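Local coordinates for protein quinoline 2-oxidoreductase large subunit (Pseudomonas putida, PDB 1T3Q) that carries the molybdenum–molybdopterin cytosine dinucleotide site of quinoline 2-oxidoreductase, a molybdenum hydroxylase that oxidises quinoline at its 2-position, at residues M42-S47 with P278-E283; E148-G153 with I358-N363; L691-I696 with Y711-T716. One frame throughout, in Å; residues are numbered along the deposited sequence.

Contact 1: M42-S47 with P278-E283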
# COMPACT_ATOMS: atom_id res chain seq x y z
N MET B 42 12.85 -2.16 5.16
CA MET B 42 12.35 -2.30 6.53
C MET B 42 13.40 -2.79 7.53
O MET B 42 14.07 -3.80 7.30
CB MET B 42 11.16 -3.25 6.52
CG MET B 42 10.34 -3.31 7.78
SD MET B 42 8.83 -4.24 7.43
CE MET B 42 9.50 -5.84 7.02
N LEU B 43 13.53 -2.07 8.64
CA LEU B 43 14.46 -2.42 9.72
C LEU B 43 13.69 -2.97 10.92
O LEU B 43 12.46 -2.82 11.00
CB LEU B 43 15.30 -1.20 10.12
CG LEU B 43 16.29 -0.71 9.06
CD1 LEU B 43 16.88 0.62 9.50
CD2 LEU B 43 17.38 -1.75 8.85
N HIS B 44 14.41 -3.58 11.86
CA HIS B 44 13.79 -4.19 13.02
C HIS B 44 14.28 -3.69 14.36
O HIS B 44 15.47 -3.46 14.56
CB HIS B 44 14.01 -5.70 12.95
CG HIS B 44 13.55 -6.30 11.66
ND1 HIS B 44 12.37 -7.01 11.54
CD2 HIS B 44 14.08 -6.25 10.41
CE1 HIS B 44 12.20 -7.37 10.28
NE2 HIS B 44 13.22 -6.92 9.58
N VAL B 45 13.35 -3.52 15.30
CA VAL B 45 13.72 -3.04 16.62
C VAL B 45 13.62 -4.15 17.67
O VAL B 45 12.75 -5.02 17.59
CB VAL B 45 12.84 -1.84 17.06
CG1 VAL B 45 11.40 -2.29 17.26
CG2 VAL B 45 13.38 -1.22 18.35
N ALA B 46 14.56 -4.13 18.62
CA ALA B 46 14.58 -5.08 19.73
C ALA B 46 14.78 -4.22 20.96
O ALA B 46 15.34 -3.12 20.86
CB ALA B 46 15.73 -6.06 19.59
N SER B 47 14.35 -4.70 22.12
CA SER B 47 14.47 -3.92 23.34
C SER B 47 15.23 -4.58 24.48
O SER B 47 15.20 -5.81 24.64
CB SER B 47 13.08 -3.54 23.85
OG SER B 47 12.35 -2.81 22.88
N PRO B 278 11.77 2.35 7.05
CA PRO B 278 10.69 1.79 7.86
C PRO B 278 11.26 1.05 9.07
O PRO B 278 12.33 0.45 8.99
CB PRO B 278 9.98 0.83 6.90
CG PRO B 278 10.27 1.39 5.56
CD PRO B 278 11.73 1.79 5.68
N VAL B 279 10.55 1.12 10.19
CA VAL B 279 10.99 0.44 11.41
C VAL B 279 9.85 -0.42 11.93
O VAL B 279 8.76 0.07 12.23
CB VAL B 279 11.40 1.45 12.50
CG1 VAL B 279 11.80 0.70 13.77
CG2 VAL B 279 12.55 2.31 12.00
N ARG B 280 10.13 -1.72 12.02
CA ARG B 280 9.16 -2.71 12.45
C ARG B 280 9.34 -3.19 13.89
O ARG B 280 10.45 -3.57 14.29
CB ARG B 280 9.24 -3.91 11.50
CG ARG B 280 8.40 -5.14 11.84
CD ARG B 280 8.65 -6.16 10.74
NE ARG B 280 7.78 -7.33 10.74
CZ ARG B 280 8.02 -8.44 11.42
NH1 ARG B 280 7.17 -9.46 11.34
NH2 ARG B 280 9.09 -8.55 12.18
N TRP B 281 8.25 -3.15 14.65
CA TRP B 281 8.23 -3.62 16.03
C TRP B 281 7.17 -4.70 16.17
O TRP B 281 5.97 -4.41 16.12
CB TRP B 281 7.90 -2.48 17.00
CG TRP B 281 7.47 -2.96 18.37
CD1 TRP B 281 8.21 -3.70 19.25
CD2 TRP B 281 6.20 -2.73 19.01
NE1 TRP B 281 7.48 -3.95 20.39
CE2 TRP B 281 6.25 -3.37 20.27
CE3 TRP B 281 5.03 -2.05 18.63
CZ2 TRP B 281 5.17 -3.34 21.17
CZ3 TRP B 281 3.96 -2.03 19.52
CH2 TRP B 281 4.04 -2.67 20.77
N ILE B 282 7.60 -5.94 16.34
CA ILE B 282 6.69 -7.06 16.54
C ILE B 282 7.22 -7.73 17.81
O ILE B 282 8.27 -8.37 17.80
CB ILE B 282 6.74 -8.08 15.37
CG1 ILE B 282 6.31 -7.40 14.07
CG2 ILE B 282 5.85 -9.27 15.68
CD1 ILE B 282 4.86 -6.92 14.06
N GLU B 283 6.49 -7.56 18.91
CA GLU B 283 6.94 -8.11 20.19
C GLU B 283 6.69 -9.60 20.32
O GLU B 283 5.80 -10.15 19.66
CB GLU B 283 6.25 -7.38 21.34
CG GLU B 283 4.89 -7.94 21.72
CD GLU B 283 4.19 -7.13 22.78
OE1 GLU B 283 4.88 -6.47 23.59
OE2 GLU B 283 2.94 -7.16 22.83
O HOH W 1 10.74 -6.99 13.79
O HOH W 2 10.67 -6.10 16.26
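With CG swung to the far side of the backbone N (chi1 174°) and the chain extended from there to NE, R280 runs alongside the ring of H44 and past M42, whose bend at chi3 (63°) brings CE to 3.8 Å from CD of R280. Beneath these side chains lies a parallel pair of β-strands within a mixed sheet, where strand 43-49 of the hammerhead region joins strand 279-282 of the first molybdopterin-binding region. L43 and V279 share one face of the sheet, H44 and R280 the other. Three backbone bonds hold the pair. L43 N donates to P278 O (2.8 Å), and L43 O receives R280 N (2.8 Å). V45 N then reaches R280 O, nearly in line with the C=O bond (3.1 Å). A proline is tolerated just ahead of the strand, since towards segment 42-47 its carbonyl is what the pairing uses. Farther on the backbones spread, and V45 and W281 meet through side chains: CG1 of V45 stands 3.5 Å from CB of W281, a span that a compact, branched valine fills well. A water occupies the widening backbone gap, donating hydrogen bonds to V45 O and R280 O and accepting one from I282 N. The long arginine suits its place because its methylenes pack against M42 SD and H44 CE1 while its charged end travels farther, NH1 bonding to A35 O. CG1 of I282 covers one guanidinium face, 3.3 Å above its plane. The H44 ring and the guanidinium are turned 65° apart, so they do not stack. A second water, lying in the ring plane at its edge, joins them instead: it is 2.8 Å from H44 ND1 and accepts a bond from R280 NH2.

Contact 2: E148-G153 with I358-N363; sequences EAALEG and IAVATN
A short helix, 147-152, packs on the β-sheet of the first molybdopterin-binding region, with A150 and L151 settling on V360 of strand 352-360. The helix segment runs nearly at right angles to the strand, at 98°, and the contact is apolar, with no hydrogen bond passing between the two segments. A150 turns its CB toward the strand, 3.8 Å from CG2 of V360 and 3.6 Å from the backbone O of A361. Alanine is apt here because a single methyl lets the two backbones come close, with the CA atoms of A150 and V360 only 6.4 Å apart. L151 leaves the helix more to the side, and its CD1 bends back to CG1 of V360, the two side chains crossing at about a right angle. That separation, 3.3 Å, is tighter than ordinary van der Waals contact, and the leucine torsions are not relaxed, so the exact place of this methyl is doubtful. CD1 also comes near CG2 of I358, and L151 reaches I320 on the neighbouring strand 312-322 and V165 on strand 165-170. I358 and V360 on one face, with A359 between them on the other, show the alternation of an extended β-strand; here a short helix lies across that covered face, nearly perpendicular to the strand.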
# COMPACT_ATOMS: atom_id res chain seq x y z
N GLU B 148 -0.73 -3.23 49.85
CA GLU B 148 -0.42 -3.04 51.27
C GLU B 148 0.79 -2.13 51.45
O GLU B 148 0.73 -1.14 52.18
CB GLU B 148 -0.15 -4.40 51.93
N ALA B 149 1.87 -2.46 50.76
CA ALA B 149 3.10 -1.69 50.84
C ALA B 149 2.90 -0.28 50.30
O ALA B 149 3.44 0.68 50.85
CB ALA B 149 4.21 -2.39 50.06
N ALA B 150 2.14 -0.15 49.22
CA ALA B 150 1.90 1.17 48.63
C ALA B 150 1.14 2.08 49.59
O ALA B 150 1.39 3.28 49.64
CB ALA B 150 1.13 1.03 47.32
N LEU B 151 0.23 1.51 50.36
CA LEU B 151 -0.58 2.28 51.30
C LEU B 151 0.05 2.47 52.68
O LEU B 151 -0.20 3.48 53.34
CB LEU B 151 -1.94 1.61 51.47
CG LEU B 151 -3.21 2.26 50.90
CD1 LEU B 151 -2.89 3.18 49.75
CD2 LEU B 151 -4.15 1.15 50.48
N GLU B 152 0.87 1.53 53.11
CA GLU B 152 1.47 1.63 54.44
C GLU B 152 2.99 1.72 54.49
O GLU B 152 3.56 2.04 55.54
CB GLU B 152 1.00 0.45 55.30
N GLY B 153 3.65 1.46 53.37
CA GLY B 153 5.10 1.49 53.34
C GLY B 153 5.74 2.85 53.13
O GLY B 153 5.06 3.84 52.84
N ILE B 358 -9.82 3.45 45.49
CA ILE B 358 -8.43 3.86 45.68
C ILE B 358 -7.53 3.20 44.64
O ILE B 358 -7.56 1.97 44.47
CB ILE B 358 -7.91 3.44 47.08
CG1 ILE B 358 -8.84 3.96 48.17
CG2 ILE B 358 -6.49 3.99 47.29
CD1 ILE B 358 -8.55 3.38 49.54
N ALA B 359 -6.74 4.00 43.94
CA ALA B 359 -5.81 3.49 42.93
C ALA B 359 -4.42 3.83 43.43
O ALA B 359 -4.11 5.00 43.67
CB ALA B 359 -6.06 4.17 41.58
N VAL B 360 -3.57 2.82 43.60
CA VAL B 360 -2.22 3.06 44.08
C VAL B 360 -1.16 2.62 43.10
O VAL B 360 -1.31 1.62 42.39
CB VAL B 360 -1.95 2.34 45.42
CG1 VAL B 360 -2.89 2.87 46.49
CG2 VAL B 360 -2.11 0.83 45.26
N ALA B 361 -0.08 3.39 43.05
CA ALA B 361 1.03 3.09 42.17
C ALA B 361 1.91 2.02 42.81
O ALA B 361 2.14 2.04 44.02
CB ALA B 361 1.84 4.35 41.90
N THR B 362 2.37 1.08 41.99
CA THR B 362 3.24 0.01 42.45
C THR B 362 4.30 -0.13 41.38
O THR B 362 4.13 0.34 40.26
CB THR B 362 2.48 -1.33 42.58
OG1 THR B 362 1.91 -1.68 41.32
CG2 THR B 362 1.36 -1.22 43.61
N ASN B 363 5.42 -0.78 41.71
CA ASN B 363 6.47 -0.94 40.72
C ASN B 363 6.22 -2.19 39.87
O ASN B 363 6.93 -3.19 39.97
CB ASN B 363 7.83 -0.98 41.41
CG ASN B 363 8.23 0.38 41.96
OD1 ASN B 363 8.31 0.57 43.17
ND2 ASN B 363 8.47 1.33 41.07

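Contact 3: L691-I696 with Y711-T716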
# COMPACT_ATOMS: atom_id res chain seq x y z
N LEU B 691 -10.42 -19.61 37.14
CA LEU B 691 -9.85 -20.90 37.53
C LEU B 691 -8.42 -21.19 37.09
O LEU B 691 -7.80 -22.10 37.63
CB LEU B 691 -10.72 -22.04 37.00
CG LEU B 691 -12.19 -22.10 37.42
CD1 LEU B 691 -12.89 -23.24 36.68
CD2 LEU B 691 -12.29 -22.30 38.92
N LEU B 692 -7.89 -20.40 36.15
CA LEU B 692 -6.56 -20.69 35.61
C LEU B 692 -5.51 -19.59 35.51
O LEU B 692 -4.33 -19.83 35.78
CB LEU B 692 -6.73 -21.26 34.20
CG LEU B 692 -7.56 -22.53 34.05
CD1 LEU B 692 -8.01 -22.69 32.61
CD2 LEU B 692 -6.71 -23.72 34.49
N GLU B 693 -5.93 -18.41 35.07
CA GLU B 693 -5.01 -17.30 34.83
C GLU B 693 -4.57 -16.39 35.96
O GLU B 693 -5.38 -15.93 36.78
CB GLU B 693 -5.57 -16.41 33.72
CG GLU B 693 -6.03 -17.17 32.50
CD GLU B 693 -6.72 -16.28 31.48
OE1 GLU B 693 -7.55 -16.81 30.72
OE2 GLU B 693 -6.42 -15.06 31.44
N GLU B 694 -3.27 -16.11 35.99
CA GLU B 694 -2.70 -15.18 36.94
C GLU B 694 -1.30 -14.74 36.56
O GLU B 694 -0.40 -15.57 36.39
CB GLU B 694 -2.69 -15.73 38.38
CG GLU B 694 -2.41 -14.61 39.39
CD GLU B 694 -2.56 -15.00 40.84
OE1 GLU B 694 -2.44 -14.10 41.70
OE2 GLU B 694 -2.78 -16.20 41.14
N VAL B 695 -1.13 -13.44 36.40
CA VAL B 695 0.17 -12.86 36.11
C VAL B 695 0.70 -12.65 37.53
O VAL B 695 0.05 -11.99 38.34
CB VAL B 695 0.03 -11.50 35.39
CG1 VAL B 695 1.34 -10.72 35.47
CG2 VAL B 695 -0.34 -11.74 33.92
N ILE B 696 1.85 -13.22 37.83
CA ILE B 696 2.38 -13.13 39.18
C ILE B 696 3.69 -12.38 39.37
O ILE B 696 4.68 -12.66 38.69
CB ILE B 696 2.56 -14.54 39.79
CG1 ILE B 696 1.24 -15.32 39.72
CG2 ILE B 696 3.03 -14.44 41.24
CD1 ILE B 696 1.36 -16.76 40.17
N TYR B 711 1.49 -19.18 32.40
CA TYR B 711 0.24 -18.44 32.31
C TYR B 711 -0.71 -19.33 31.52
O TYR B 711 -0.59 -19.47 30.30
CB TYR B 711 0.41 -17.11 31.57
CG TYR B 711 -0.80 -16.22 31.70
CD1 TYR B 711 -1.04 -15.50 32.87
CD2 TYR B 711 -1.75 -16.14 30.67
CE1 TYR B 711 -2.20 -14.72 33.02
CE2 TYR B 711 -2.91 -15.37 30.81
CZ TYR B 711 -3.12 -14.66 31.99
OH TYR B 711 -4.28 -13.92 32.14
N LEU B 712 -1.66 -19.93 32.24
CA LEU B 712 -2.60 -20.86 31.65
C LEU B 712 -3.92 -20.27 31.17
O LEU B 712 -4.71 -19.78 31.98
CB LEU B 712 -2.89 -21.97 32.66
CG LEU B 712 -1.69 -22.49 33.47
CD1 LEU B 712 -2.18 -23.53 34.47
CD2 LEU B 712 -0.65 -23.08 32.53
N ILE B 713 -4.15 -20.30 29.86
CA ILE B 713 -5.42 -19.81 29.34
C ILE B 713 -6.24 -21.05 28.96
O ILE B 713 -5.69 -22.11 28.67
CB ILE B 713 -5.28 -18.88 28.12
CG1 ILE B 713 -4.54 -19.59 26.99
CG2 ILE B 713 -4.58 -17.58 28.54
CD1 ILE B 713 -4.57 -18.83 25.69
N PRO B 714 -7.57 -20.92 28.97
CA PRO B 714 -8.41 -22.07 28.63
C PRO B 714 -8.21 -22.75 27.28
O PRO B 714 -7.93 -22.12 26.27
CB PRO B 714 -9.83 -21.54 28.83
CG PRO B 714 -9.69 -20.04 28.81
CD PRO B 714 -8.37 -19.79 29.46
N THR B 715 -8.38 -24.07 27.31
CA THR B 715 -8.26 -24.91 26.13
C THR B 715 -9.63 -25.53 25.88
O THR B 715 -10.58 -25.29 26.62
CB THR B 715 -7.27 -26.05 26.36
OG1 THR B 715 -7.81 -26.95 27.33
CG2 THR B 715 -5.93 -25.52 26.86
N THR B 716 -9.72 -26.34 24.83
CA THR B 716 -10.96 -27.03 24.48
C THR B 716 -11.44 -27.92 25.63
O THR B 716 -12.61 -28.30 25.69
CB THR B 716 -10.75 -27.94 23.26
OG1 THR B 716 -9.56 -28.71 23.46
CG2 THR B 716 -10.62 -27.13 21.98
O HOH W 3 -1.99 -18.81 34.90
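L692 and L712 supply the apolar side of this contact, CB of L692 lying 4.2 Å from CB of L712, while CD1 of L692 carries on to the proline ring at P714 CD. The aromatic of Y711 is brought beside segment 691-696 by a first torsion of -169°, which sets CG opposite the backbone N; its CE1 then lies 3.6 Å from CG2 of V695, and E694 N is close by. A large aromatic suits this place, since its CE1 reaches both the methyl of V695 and the peptide N of E694. Both segments belong to the second molybdopterin-binding region: the chain that follows on from helix 672-692 runs roughly antiparallel, at 148°, to the irregular segment 711-716. Of the polar links, the hydroxyl of Y711 donates to E693 OE2, a bond that is short (2.5 Å) yet weak. The carboxylate and the ring are inclined 63° to each other. Each group has a second partner: OE1 of E693 forms a salt bridge with R143 of the small subunit, and OH of Y711 also bonds to S197 N. The same OE1 lies 3.3 Å from CD of P714, so the carboxylate lies between the proline ring and the arginine charge of R143 of the small subunit, which would probably keep it ionised. An alanine in place of Y711 would remove the ring and hydroxyl, and is likely to leave OE2 of E693 without this donor and a gap beside CG2 of V695. A water ties the two backbones together where no direct backbone hydrogen bond does. It accepts from L712 N (2.9 Å) and from E694 N (3.2 Å), and L692 O sits 2.7 Å from the same oxygen.

The three contacts are separate: nearest atoms are about 17 Å apart between contacts 1 and 2, about 12 Å between contacts 1 and 3, and about 10 Å between contacts 2 and 3. Along the chain contacts 1 and 2 interleave, since 148-153 lies between 42-47 and 278-283, and 278-283 between 148-153 and 358-363, while contact 3 follows both. Contacts 1 and 2 bring N-terminal segments onto sheet strands of the first molybdopterin-binding region. Contact 3 belongs to the second such region and touches both the small and medium subunits; the side chain of I713 is about 8 Å from an iron–sulfur cluster, and that of L712 about 10 Å from the flavin. No contact residue lines the molybdenum ion.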